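Local coordinates for protein inhibitor from Tityus obscurus scorpion venom (TopI1) (Tityus, PDB 6MRQ) that probably acts as a peptidase inhibitor of scorpion venom, binding a partner protein through a small disulfide-rich scaffold, at residues B[19-22]-B[27-30]. Residues are numbered along the deposited sequence; the frame is centred on the assembly and turned at random.
Sequences KGKC and CKCM
Lys21 and Lys28 face each other as a hydrogen-bonded pair in the antiparallel beta hairpin of this small scorpion peptide. Two disulfides tie the hairpin region to the short helix and the residue before it, and a third to the N-terminal segment, consistent with the cysteine-stabilised alpha/beta fold. Two backbone bonds close the pair: Lys28 N reaches Lys21 O at 2.8 Å. The return bond, from Lys21 N to Lys28 O, spans 3.0 Å. Both side chains rise from the same face of the sheet and cross at an oblique angle, Lys21 CG lying 4.1 Å from Lys28 CB. Lysine suits this place: Lys28 CB packs 3.5 Å from Lys21 O, while CG, anti to the carbonyl carbon (chi1 -66°), starts an extended chain that leads away. The two NZ atoms stay 6.0 Å apart, and salt bridges from Lys28 NZ to Glu23 OE1 and from Lys21 NZ to Glu23 OE2 probably ease their repulsion. The other face carries Cys22 and Cys27, a non-hydrogen-bonded pair whose disulfides run to Cys5 and Cys11. Beyond the paired strands Gly20, having no CB, lets its CA come within 3.1 Å of Lys28 O. Met30 makes backbone hydrogen bonds to the other protein chain, placing the hairpin's outgoing end at that interface. Cys29 directs SG between its backbone N and carbonyl carbon (chi1 62°), toward Cys15 on the helix; Cys29 CB lies 3.5 Å from Lys19 O.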
ATOM      1  N   LYS B  19      -7.918  16.308   8.363  1.00 30.12           N
ATOM      2  CA  LYS B  19      -8.171  17.430   7.473  1.00 28.86           C
ATOM      3  C   LYS B  19      -7.749  17.059   6.058  1.00 22.10           C
ATOM      4  O   LYS B  19      -6.856  16.232   5.852  1.00 24.99           O
ATOM      5  CB  LYS B  19      -7.382  18.654   7.927  1.00 33.58           C
ATOM      6  CG  LYS B  19      -7.827  19.951   7.280  0.43 38.32           C
ATOM      7  CD  LYS B  19      -7.251  21.150   8.015  0.57 43.57           C
ATOM      8  CE  LYS B  19      -7.847  22.450   7.502  1.00 47.73           C
ATOM      9  NZ  LYS B  19      -7.329  23.627   8.251  0.63 51.44           N
ATOM     10  N   GLY B  20      -8.406  17.667   5.079  1.00 21.54           N
ATOM     11  CA  GLY B  20      -8.094  17.354   3.697  1.00 20.57           C
ATOM     12  C   GLY B  20      -9.045  18.057   2.752  1.00 21.45           C
ATOM     13  O   GLY B  20      -9.710  19.028   3.121  1.00 21.03           O
ATOM     14  N   LYS B  21      -9.097  17.544   1.527  1.00 17.62           N
ATOM     15  CA  LYS B  21      -9.933  18.137   0.503  1.00 18.57           C
ATOM     16  C   LYS B  21     -10.324  17.061  -0.494  1.00 16.70           C
ATOM     17  O   LYS B  21      -9.676  16.015  -0.597  1.00 16.76           O
ATOM     18  CB  LYS B  21      -9.216  19.282  -0.219  1.00 20.11           C
ATOM     19  CG  LYS B  21      -7.892  18.896  -0.870  1.00 23.57           C
ATOM     20  CD  LYS B  21      -7.176  20.125  -1.429  0.91 28.08           C
ATOM     21  CE  LYS B  21      -5.768  19.787  -1.910  0.69 26.64           C
ATOM     22  NZ  LYS B  21      -5.058  20.995  -2.434  0.69 36.14           N
ATOM     23  N   CYS B  22     -11.410  17.332  -1.214  1.00 17.70           N
ATOM     24  CA  CYS B  22     -11.811  16.550  -2.377  1.00 17.35           C
ATOM     25  C   CYS B  22     -11.314  17.296  -3.607  1.00 18.69           C
ATOM     26  O   CYS B  22     -11.790  18.394  -3.900  1.00 20.30           O
ATOM     27  CB  CYS B  22     -13.328  16.398  -2.435  1.00 19.89           C
ATOM     28  SG  CYS B  22     -13.864  15.429  -3.844  1.00 20.84           S
ATOM     29  N   CYS B  27     -10.332  11.800  -2.758  1.00 14.84           N
ATOM     30  CA  CYS B  27     -10.089  12.259  -1.401  1.00 16.18           C
ATOM     31  C   CYS B  27      -8.599  12.441  -1.165  1.00 15.04           C
ATOM     32  O   CYS B  27      -7.802  11.542  -1.446  1.00 15.13           O
ATOM     33  CB  CYS B  27     -10.641  11.230  -0.423  1.00 15.52           C
ATOM     34  SG  CYS B  27     -12.422  11.093  -0.469  1.00 17.68           S
ATOM     35  N   LYS B  28      -8.230  13.598  -0.623  1.00 15.16           N
ATOM     36  CA  LYS B  28      -6.836  13.945  -0.352  1.00 14.62           C
ATOM     37  C   LYS B  28      -6.696  14.295   1.124  1.00 16.46           C
ATOM     38  O   LYS B  28      -6.936  15.431   1.538  1.00 16.81           O
ATOM     39  CB  LYS B  28      -6.379  15.089  -1.255  1.00 17.73           C
ATOM     40  CG  LYS B  28      -6.334  14.695  -2.717  1.00 18.18           C
ATOM     41  CD  LYS B  28      -5.473  15.631  -3.527  0.46 15.88           C
ATOM     42  CE  LYS B  28      -5.378  15.165  -4.969  0.98 26.65           C
ATOM     43  NZ  LYS B  28      -4.507  16.059  -5.760  0.59 21.47           N
ATOM     44  N   CYS B  29      -6.306  13.304   1.918  1.00 16.22           N
ATOM     45  CA  CYS B  29      -5.944  13.519   3.317  1.00 15.90           C
ATOM     46  C   CYS B  29      -4.673  12.738   3.639  1.00 13.83           C
ATOM     47  O   CYS B  29      -4.576  12.060   4.670  1.00 15.79           O
ATOM     48  CB  CYS B  29      -7.092  13.153   4.260  1.00 16.42           C
ATOM     49  SG  CYS B  29      -7.574  11.414   4.167  1.00 16.77           S
ATOM     50  N   MET B  30      -3.702  12.798   2.721  1.00 15.34           N
ATOM     51  CA  MET B  30      -2.372  12.202   2.832  1.00 15.02           C
ATOM     52  C   MET B  30      -2.304  10.688   2.658  1.00 14.50           C
ATOM     53  O   MET B  30      -1.384  10.196   1.999  1.00 15.15           O
ATOM     54  CB  MET B  30      -1.663  12.635   4.117  1.00 17.05           C
ATOM     55  CG  MET B  30      -1.372  14.129   4.152  1.00 18.53           C
ATOM     56  SD  MET B  30       0.148  14.605   4.980  1.00 27.06           S
ATOM     57  CE  MET B  30      -0.282  14.242   6.676  1.00 25.35           C
TER